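PDB 4F0B: thiol transferase from Phanerochaete chrysosporium, which binds oxidized glutathione and probably acts as a glutathione-dependent thiol transferase of the Ure2p class, with a glutathione transferase fold. Local coordinates for residues 135-140 / 146-151; 119-124 / 156-161. All coordinates share one frame; numbering follows the deposited sequence. Where two conformers were deposited one is given.

Contact 1 of 2, residues 135-140 / 146-151. With GDS (oxidized glutathione disulfide), chain D.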
loop_
_atom_site.group_PDB
_atom_site.type_symbol
_atom_site.label_atom_id
_atom_site.label_comp_id
_atom_site.label_asym_id
_atom_site.label_seq_id
_atom_site.Cartn_x
_atom_site.Cartn_y
_atom_site.Cartn_z
ATOM N N HIS A 135 -0.785 -12.379 -13.483
ATOM C CA HIS A 135 0.490 -12.849 -14.038
ATOM C C HIS A 135 0.442 -14.358 -14.339
ATOM O O HIS A 135 0.690 -14.790 -15.453
ATOM C CB HIS A 135 1.669 -12.582 -13.113
ATOM C CG HIS A 135 2.948 -13.046 -13.729
ATOM N ND1 HIS A 135 3.528 -12.373 -14.785
ATOM C CD2 HIS A 135 3.693 -14.162 -13.532
ATOM C CE1 HIS A 135 4.599 -13.031 -15.180
ATOM N NE2 HIS A 135 4.717 -14.124 -14.446
ATOM N N PHE A 136 0.073 -15.155 -13.349
ATOM C CA PHE A 136 0.124 -16.605 -13.538
ATOM C C PHE A 136 -0.981 -17.136 -14.453
ATOM O O PHE A 136 -0.755 -18.069 -15.212
ATOM C CB PHE A 136 0.154 -17.325 -12.187
ATOM C CG PHE A 136 1.470 -17.203 -11.483
ATOM C CD1 PHE A 136 2.577 -17.931 -11.919
ATOM C CD2 PHE A 136 1.590 -16.321 -10.416
ATOM C CE1 PHE A 136 3.818 -17.816 -11.255
ATOM C CE2 PHE A 136 2.811 -16.189 -9.755
ATOM C CZ PHE A 136 3.924 -16.929 -10.176
ATOM N N ASN A 137 -2.162 -16.530 -14.379
ATOM C CA ASN A 137 -3.285 -17.061 -15.141
ATOM C C ASN A 137 -3.299 -16.554 -16.578
ATOM O O ASN A 137 -3.779 -17.258 -17.468
ATOM C CB ASN A 137 -4.580 -16.696 -14.432
ATOM C CG ASN A 137 -5.738 -17.585 -14.836
ATOM O OD1 ASN A 137 -5.553 -18.759 -15.173
ATOM N ND2 ASN A 137 -6.943 -17.029 -14.789
ATOM N N LEU A 138 -2.781 -15.356 -16.812
ATOM C CA LEU A 138 -2.958 -14.709 -18.107
ATOM C C LEU A 138 -1.657 -14.507 -18.872
ATOM O O LEU A 138 -1.676 -14.532 -20.095
ATOM C CB LEU A 138 -3.623 -13.320 -17.952
ATOM C CG LEU A 138 -4.901 -13.224 -17.085
ATOM C CD1 LEU A 138 -5.442 -11.760 -17.008
ATOM C CD2 LEU A 138 -5.979 -14.144 -17.607
ATOM N N TYR A 139 -0.549 -14.245 -18.176
ATOM C CA TYR A 139 0.637 -13.725 -18.889
ATOM C C TYR A 139 1.889 -14.588 -18.823
ATOM O O TYR A 139 2.723 -14.485 -19.718
ATOM C CB TYR A 139 0.968 -12.305 -18.392
ATOM C CG TYR A 139 -0.152 -11.327 -18.617
ATOM C CD1 TYR A 139 -0.599 -11.050 -19.904
ATOM C CD2 TYR A 139 -0.780 -10.703 -17.558
ATOM C CE1 TYR A 139 -1.636 -10.143 -20.125
ATOM C CE2 TYR A 139 -1.810 -9.817 -17.748
ATOM C CZ TYR A 139 -2.236 -9.552 -19.038
ATOM O OH TYR A 139 -3.264 -8.657 -19.249
ATOM N N ALA A 140 2.044 -15.403 -17.775
ATOM C CA ALA A 140 3.272 -16.204 -17.627
ATOM C C ALA A 140 3.428 -17.168 -18.788
ATOM O O ALA A 140 2.425 -17.721 -19.256
ATOM C CB ALA A 140 3.248 -16.995 -16.325
ATOM N N TYR A 146 -0.333 -24.553 -9.189
ATOM C CA TYR A 146 -0.243 -24.160 -7.782
ATOM C C TYR A 146 -0.328 -22.640 -7.613
ATOM O O TYR A 146 -0.997 -22.137 -6.705
ATOM C CB TYR A 146 1.066 -24.691 -7.132
ATOM C CG TYR A 146 1.230 -24.152 -5.733
ATOM C CD1 TYR A 146 0.552 -24.717 -4.673
ATOM C CD2 TYR A 146 2.011 -23.014 -5.482
ATOM C CE1 TYR A 146 0.652 -24.205 -3.397
ATOM C CE2 TYR A 146 2.121 -22.468 -4.218
ATOM C CZ TYR A 146 1.439 -23.074 -3.169
ATOM O OH TYR A 146 1.492 -22.574 -1.892
ATOM N N ALA A 147 0.408 -21.912 -8.448
ATOM C CA ALA A 147 0.445 -20.469 -8.338
ATOM C C ALA A 147 -0.823 -19.797 -8.814
ATOM O O ALA A 147 -1.291 -18.856 -8.168
ATOM C CB ALA A 147 1.649 -19.926 -9.107
ATOM N N ILE A 148 -1.390 -20.289 -9.910
ATOM C CA ILE A 148 -2.667 -19.797 -10.385
ATOM C C ILE A 148 -3.705 -19.946 -9.249
ATOM O O ILE A 148 -4.426 -18.995 -8.904
ATOM C CB ILE A 148 -3.122 -20.561 -11.626
ATOM C CG1 ILE A 148 -2.183 -20.244 -12.811
ATOM C CG2 ILE A 148 -4.594 -20.235 -11.982
ATOM C CD1 ILE A 148 -2.393 -21.155 -14.048
ATOM N N ASN A 149 -3.776 -21.124 -8.648
ATOM C CA ASN A 149 -4.757 -21.335 -7.593
ATOM C C ASN A 149 -4.457 -20.495 -6.354
ATOM O O ASN A 149 -5.365 -19.933 -5.732
ATOM C CB ASN A 149 -4.837 -22.821 -7.240
ATOM C CG ASN A 149 -5.433 -23.632 -8.357
ATOM O OD1 ASN A 149 -6.176 -23.107 -9.179
ATOM N ND2 ASN A 149 -5.113 -24.919 -8.397
ATOM N N ARG A 150 -3.191 -20.405 -5.967
ATOM C CA ARG A 150 -2.870 -19.605 -4.778
ATOM C C ARG A 150 -3.400 -18.182 -4.918
ATOM O O ARG A 150 -4.048 -17.631 -4.013
ATOM C CB ARG A 150 -1.354 -19.557 -4.534
ATOM C CG ARG A 150 -0.947 -18.440 -3.591
ATOM C CD ARG A 150 0.506 -18.654 -3.091
ATOM N NE ARG A 150 1.007 -17.507 -2.346
ATOM C CZ ARG A 150 0.724 -17.237 -1.068
ATOM N NH1 ARG A 150 -0.061 -18.052 -0.340
ATOM N NH2 ARG A 150 1.195 -16.109 -0.543
ATOM N N TYR A 151 -3.104 -17.559 -6.061
ATOM C CA TYR A 151 -3.467 -16.141 -6.204
ATOM C C TYR A 151 -4.914 -15.935 -6.580
ATOM O O TYR A 151 -5.474 -14.920 -6.165
ATOM C CB TYR A 151 -2.469 -15.380 -7.124
ATOM C CG TYR A 151 -1.102 -15.385 -6.493
ATOM C CD1 TYR A 151 -0.879 -14.644 -5.331
ATOM C CD2 TYR A 151 -0.075 -16.187 -6.994
ATOM C CE1 TYR A 151 0.346 -14.697 -4.666
ATOM C CE2 TYR A 151 1.162 -16.245 -6.361
ATOM C CZ TYR A 151 1.365 -15.514 -5.194
ATOM O OH TYR A 151 2.577 -15.576 -4.537
HETATM N N1 GDS D . -0.793 -5.321 4.186
HETATM C CA1 GDS D . -0.820 -5.821 5.607
HETATM C C1 GDS D . -0.154 -4.767 6.508
HETATM O OE1 GDS D . 0.747 -4.037 6.000
HETATM O OE2 GDS D . -0.566 -4.662 7.693
HETATM C CB1 GDS D . -0.086 -7.141 5.695
HETATM C CG1 GDS D . -0.200 -7.809 7.103
HETATM C CD1 GDS D . 0.233 -9.232 7.031
HETATM O O1 GDS D . 0.595 -9.790 5.989
HETATM N N2 GDS D . 0.151 -9.884 8.229
HETATM C CA2 GDS D . 0.513 -11.285 8.328
HETATM C C2 GDS D . -0.642 -12.085 8.917
HETATM O O2 GDS D . -1.358 -11.661 9.878
HETATM C CB2 GDS D . 1.682 -11.524 9.284
HETATM S SG2 GDS D . 3.177 -10.576 8.770
HETATM N N3 GDS D . -0.812 -13.321 8.377
HETATM C CA3 GDS D . -1.845 -14.249 8.880
HETATM C C3 GDS D . -2.764 -14.803 7.823
HETATM O OE3 GDS D . -3.677 -15.539 8.239
HETATM O OE4 GDS D . -2.545 -14.495 6.643
HETATM N N4 GDS D . 2.665 -10.143 3.963
HETATM C CA4 GDS D . 2.664 -9.378 2.682
HETATM C C4 GDS D . 2.666 -7.895 2.863
HETATM O OE5 GDS D . 3.058 -7.408 3.949
HETATM O OE6 GDS D . 2.317 -7.260 1.864
HETATM C C5 GDS D . 3.222 -11.355 4.011
HETATM O O5 GDS D . 3.798 -11.874 3.019
HETATM C CA5 GDS D . 3.146 -12.063 5.366
HETATM N N5 GDS D . 2.956 -13.480 5.107
HETATM C CB5 GDS D . 4.489 -11.767 6.059
HETATM S SG5 GDS D . 4.468 -12.281 7.844
HETATM C CA6 GDS D . -0.569 -15.644 4.183
HETATM C C6 GDS D . -0.163 -16.030 2.765
HETATM O OE7 GDS D . 0.796 -15.430 2.242
HETATM O OE8 GDS D . -0.826 -16.913 2.208
HETATM N N6 GDS D . -1.912 -16.151 4.500
HETATM C CB6 GDS D . 0.442 -16.213 5.204
HETATM C CG6 GDS D . 1.867 -15.609 5.150
HETATM C CD6 GDS D . 1.881 -14.144 5.523
HETATM O O6 GDS D . 1.005 -13.577 6.154
#

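Contact 2 of 2, residues 119-124 / 156-161. With GDS (oxidized glutathione disulfide), chain C.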
loop_
_atom_site.group_PDB
_atom_site.type_symbol
_atom_site.label_atom_id
_atom_site.label_comp_id
_atom_site.label_asym_id
_atom_site.label_seq_id
_atom_site.Cartn_x
_atom_site.Cartn_y
_atom_site.Cartn_z
ATOM N N LEU A 119 -7.357 2.323 1.528
ATOM C CA LEU A 119 -6.393 2.483 0.443
ATOM C C LEU A 119 -5.210 1.544 0.631
ATOM O O LEU A 119 -4.793 0.862 -0.320
ATOM C CB LEU A 119 -5.908 3.932 0.348
ATOM C CG LEU A 119 -6.920 4.906 -0.238
ATOM C CD1 LEU A 119 -6.409 6.334 -0.022
ATOM C CD2 LEU A 119 -7.093 4.690 -1.744
ATOM N N PHE A 120 -4.665 1.500 1.848
ATOM C CA PHE A 120 -3.542 0.597 2.117
ATOM C C PHE A 120 -3.957 -0.877 1.997
ATOM O O PHE A 120 -3.143 -1.706 1.514
ATOM C CB PHE A 120 -2.877 0.906 3.461
ATOM C CG PHE A 120 -1.890 2.033 3.401
ATOM C CD1 PHE A 120 -0.665 1.851 2.785
ATOM C CD2 PHE A 120 -2.185 3.288 3.969
ATOM C CE1 PHE A 120 0.244 2.896 2.730
ATOM C CE2 PHE A 120 -1.271 4.346 3.925
ATOM C CZ PHE A 120 -0.031 4.150 3.302
ATOM N N PHE A 121 -5.180 -1.220 2.393
ATOM C CA PHE A 121 -5.662 -2.577 2.196
ATOM C C PHE A 121 -5.616 -2.940 0.709
ATOM O O PHE A 121 -5.189 -4.038 0.345
ATOM C CB PHE A 121 -7.092 -2.690 2.772
ATOM C CG PHE A 121 -7.822 -3.937 2.325
ATOM C CD1 PHE A 121 -7.540 -5.191 2.893
ATOM C CD2 PHE A 121 -8.791 -3.858 1.342
ATOM C CE1 PHE A 121 -8.234 -6.361 2.465
ATOM C CE2 PHE A 121 -9.500 -5.013 0.907
ATOM C CZ PHE A 121 -9.212 -6.260 1.462
ATOM N N ALA A 122 -6.130 -2.065 -0.140
ATOM C CA ALA A 122 -6.141 -2.306 -1.582
ATOM C C ALA A 122 -4.716 -2.359 -2.111
ATOM O O ALA A 122 -4.389 -3.203 -2.960
ATOM C CB ALA A 122 -6.844 -1.158 -2.282
ATOM N N HIS A 123 -3.853 -1.476 -1.599
ATOM C CA HIS A 123 -2.518 -1.280 -2.152
ATOM C C HIS A 123 -1.578 -2.453 -1.792
ATOM O O HIS A 123 -0.644 -2.760 -2.540
ATOM C CB HIS A 123 -1.987 0.031 -1.612
ATOM C CG HIS A 123 -0.951 0.646 -2.476
ATOM N ND1 HIS A 123 -1.256 1.578 -3.457
ATOM C CD2 HIS A 123 0.393 0.488 -2.490
ATOM C CE1 HIS A 123 -0.131 1.950 -4.050
ATOM N NE2 HIS A 123 0.887 1.323 -3.464
ATOM N N GLY A 124 -1.838 -3.079 -0.633
ATOM C CA GLY A 124 -1.015 -4.200 -0.195
ATOM C C GLY A 124 -1.681 -5.549 -0.391
ATOM O O GLY A 124 -1.026 -6.575 -0.281
ATOM N N LYS A 156 -9.920 -14.133 -4.127
ATOM C CA LYS A 156 -11.253 -14.402 -3.620
ATOM C C LYS A 156 -11.402 -14.066 -2.141
ATOM O O LYS A 156 -12.419 -13.495 -1.737
ATOM C CB LYS A 156 -11.667 -15.860 -3.891
ATOM C CG LYS A 156 -11.911 -16.163 -5.362
ATOM C CD LYS A 156 -12.113 -17.661 -5.628
ATOM C CE LYS A 156 -12.109 -17.881 -7.117
ATOM N NZ LYS A 156 -12.397 -19.326 -7.412
ATOM N N ARG A 157 -10.403 -14.398 -1.325
ATOM C CA ARG A 157 -10.454 -14.047 0.089
ATOM C C ARG A 157 -10.538 -12.527 0.257
ATOM O O ARG A 157 -11.340 -12.028 1.066
ATOM C CB ARG A 157 -9.219 -14.598 0.840
ATOM C CG ARG A 157 -9.290 -14.454 2.344
ATOM C CD ARG A 157 -7.951 -14.708 2.983
ATOM N NE ARG A 157 -6.997 -13.637 2.669
ATOM C CZ ARG A 157 -6.992 -12.449 3.271
ATOM N NH1 ARG A 157 -7.842 -12.186 4.267
ATOM N NH2 ARG A 157 -6.091 -11.532 2.921
ATOM N N LEU A 158 -9.709 -11.794 -0.470
ATOM C CA LEU A 158 -9.722 -10.330 -0.391
ATOM C C LEU A 158 -11.046 -9.747 -0.875
ATOM O O LEU A 158 -11.568 -8.793 -0.251
ATOM C CB LEU A 158 -8.577 -9.784 -1.213
ATOM C CG LEU A 158 -7.185 -10.028 -0.604
ATOM C CD1 LEU A 158 -6.127 -9.855 -1.696
ATOM C CD2 LEU A 158 -6.904 -9.099 0.600
ATOM N N TYR A 159 -11.600 -10.304 -1.958
ATOM C CA TYR A 159 -12.909 -9.841 -2.420
ATOM C C TYR A 159 -14.037 -10.193 -1.460
ATOM O O TYR A 159 -15.022 -9.456 -1.428
ATOM C CB TYR A 159 -13.186 -10.269 -3.878
ATOM C CG TYR A 159 -12.519 -9.320 -4.849
ATOM C CD1 TYR A 159 -11.245 -9.533 -5.339
ATOM C CD2 TYR A 159 -13.163 -8.144 -5.234
ATOM C CE1 TYR A 159 -10.653 -8.651 -6.231
ATOM C CE2 TYR A 159 -12.550 -7.248 -6.114
ATOM C CZ TYR A 159 -11.323 -7.536 -6.626
ATOM O OH TYR A 159 -10.722 -6.633 -7.512
ATOM N N ARG A 160 -13.885 -11.250 -0.655
ATOM C CA ARG A 160 -14.898 -11.556 0.334
ATOM C C ARG A 160 -14.844 -10.498 1.435
ATOM O O ARG A 160 -15.902 -10.041 1.926
ATOM C CB ARG A 160 -14.631 -12.943 0.926
ATOM C CG ARG A 160 -15.674 -13.335 2.007
ATOM C CD ARG A 160 -17.102 -13.447 1.426
ATOM N NE ARG A 160 -17.139 -14.399 0.314
ATOM C CZ ARG A 160 -17.972 -14.311 -0.726
ATOM N NH1 ARG A 160 -18.870 -13.332 -0.801
ATOM N NH2 ARG A 160 -17.922 -15.231 -1.691
ATOM N N VAL A 161 -13.641 -10.080 1.826
ATOM C CA VAL A 161 -13.513 -8.970 2.773
ATOM C C VAL A 161 -14.230 -7.720 2.212
ATOM O O VAL A 161 -15.025 -7.055 2.920
ATOM C CB VAL A 161 -12.035 -8.624 3.046
ATOM C CG1 VAL A 161 -11.908 -7.340 3.909
ATOM C CG2 VAL A 161 -11.335 -9.822 3.766
HETATM N N1 GDS C . 2.219 -0.065 -6.465
HETATM C CA1 GDS C . 2.223 0.615 -7.798
HETATM C C1 GDS C . 1.035 1.614 -7.826
HETATM O OE1 GDS C . 0.035 1.372 -7.114
HETATM O OE2 GDS C . 1.153 2.622 -8.549
HETATM C CB1 GDS C . 2.011 -0.430 -8.905
HETATM C CG1 GDS C . 2.120 0.185 -10.312
HETATM C CD1 GDS C . 2.225 -0.929 -11.344
HETATM O O1 GDS C . 2.185 -2.127 -11.096
HETATM N N2 GDS C . 2.448 -0.493 -12.629
HETATM C CA2 GDS C . 2.564 -1.410 -13.770
HETATM C C2 GDS C . 3.824 -1.088 -14.541
HETATM O O2 GDS C . 4.172 0.100 -14.770
HETATM C CB2 GDS C . 1.396 -1.298 -14.746
HETATM S SG2 GDS C . -0.226 -1.525 -14.013
HETATM N N3 GDS C . 4.507 -2.167 -14.968
HETATM C CA3 GDS C . 5.726 -1.979 -15.760
HETATM C C3 GDS C . 6.875 -2.765 -15.245
HETATM O OE3 GDS C . 7.954 -2.614 -15.854
HETATM O OE4 GDS C . 6.715 -3.503 -14.236
HETATM N N4 GDS C . 0.795 -4.496 -10.214
HETATM C CA4 GDS C . 0.743 -4.938 -8.830
HETATM C C4 GDS C . 0.169 -3.870 -7.842
HETATM O OE5 GDS C . -0.582 -2.967 -8.267
HETATM O OE6 GDS C . 0.514 -4.008 -6.655
HETATM C C5 GDS C . 0.622 -5.383 -11.198
HETATM O O5 GDS C . 0.412 -6.599 -10.974
HETATM C CA5 GDS C . 0.712 -4.858 -12.620
HETATM N N5 GDS C . 1.401 -5.852 -13.477
HETATM C CB5 GDS C . -0.741 -4.583 -13.070
HETATM S SG5 GDS C . -0.773 -3.719 -14.636
HETATM C CA6 GDS C . 5.526 -6.668 -13.822
HETATM C C6 GDS C . 5.451 -8.071 -13.187
HETATM O OE7 GDS C . 4.699 -8.236 -12.201
HETATM O OE8 GDS C . 6.203 -8.953 -13.674
HETATM N N6 GDS C . 6.925 -6.400 -14.149
HETATM C CB6 GDS C . 4.652 -6.604 -15.115
HETATM C CG6 GDS C . 3.111 -6.723 -14.927
HETATM C CD6 GDS C . 2.573 -5.568 -14.131
HETATM O O6 GDS C . 3.108 -4.477 -14.013
#

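Contact 1 of 2, residues 135-140 / 146-151
Phe136 meets Ala147, Ile148 and Tyr151 in a buried apolar contact between the C-terminal end of helix 109-139 and the start of helix 145-166, two helices of the helical C-terminal domain joined by a short connection, their local axes 8.6 Å apart. Ala147 CB sits over the centre of the Phe136 ring in a CH-pi contact, 3.5 Å from the centroid and 9° off the ring normal; His135 CD2 lies over the opposite face. The Tyr151 ring, its plane within 6° of parallel to that of Phe136, meets it rim to rim, neither over the other's face, CE2 to CE2 at 3.8 Å. Ile148, its CG1 anti to the carbonyl carbon (chi1 -67°), lays that atom 3.5 Å from Phe136 O, while its CG2 touches Asn137 OD1; Asn137 ND2 is hydrogen-bonded to Thr193 O. Replacing Phe136 by an alanine would probably open a gap between Ala147 and Tyr151 and leave the Tyr151 rim without its ring neighbour. Next to Tyr151, Arg150 grips a glutathione carboxylate through NH1 to OE8 and NH2 to OE7. Cohesion between the segments thus rests on apolar fit without hydrogen bonds, whereas Tyr151 OH and Arg150 NH2 both bond Gln132 of the second subunit, across the dimer interface.

Contact 2 of 2, residues 119-124 / 156-161
Phe121 of helix 109-139 reaches across to Leu158 and Val161 of helix 145-166, and the side chains of residues 119-124 and 156-161 meet through these apolar contacts, with no hydrogen bond between the segments. The phenyl ring swings out with CG anti to the backbone N (chi1 166°), which carries its far end to the other helix. There CE1 lies 3.6 Å from Leu158 CD2 and CZ lies 3.8 Å from Val161 CG1, both methyls approaching the ring obliquely. Leu158 and Phe121 slide past one another in opposite directions, and CD2 of the leucine meets both CE1 and CZ; Val161 crosses the ring at a slant. Leu158 O is the polar neighbour of the ring, in its plane at the edge. Trp118 adds an edge-to-face ring contact with Phe121, and Ile126 packs against both Phe121 and Leu158.

Both helices belong to the helical C-terminal domain of the glutathione transferase fold, and the second subunit packs against this pair: its Asn68 touches Phe121 and Leu158, and its Pro67 touches Val161. Phe120, one residue before Phe121, stacks on Phe120 of the second subunit.

The polar groups bond outside the two segments. His123 is part of the glutathione disulfide pocket, with CE1 3.1 Å from ligand OE1. Its ring nitrogens are engaged by protein side chains, ND1 hydrogen-bonded to Ser85 OG and NE2 to Glu83 OE1, which fixes the rotation of the imidazole beside the ligand; Glu83 also bonds the ligand, so it belongs to both shells. Arg157 is salt-bridged to Glu154 and hydrogen-bonded by NH2 to Asn68 OD1 of the second subunit, while Tyr159 OH, hydrogen-bonded to Gln130 OE1, ties helix 145-166 to helix 109-139.

How the contacts relate
Contacts 1 and 2 join the same two helices, 109-139 and 145-166, at different levels: contact 1 closes the end where the chain turns from one into the other, and contact 2 ties them further along, with centres 18 Å apart. Both are buried and apolar without hydrogen bonds across them, yet contact 2 lies nearer the middle of the chain, its centre about 13 Å from the chain centre against 21 Å. Each relies on one phenylalanine of helix 109-139, with an aromatic partner among its neighbours in contact 1 and aliphatic ones alone in contact 2. Both touch the second subunit, and each adjoins a different bound glutathione disulfide, through Arg150 in one and His123 in the other.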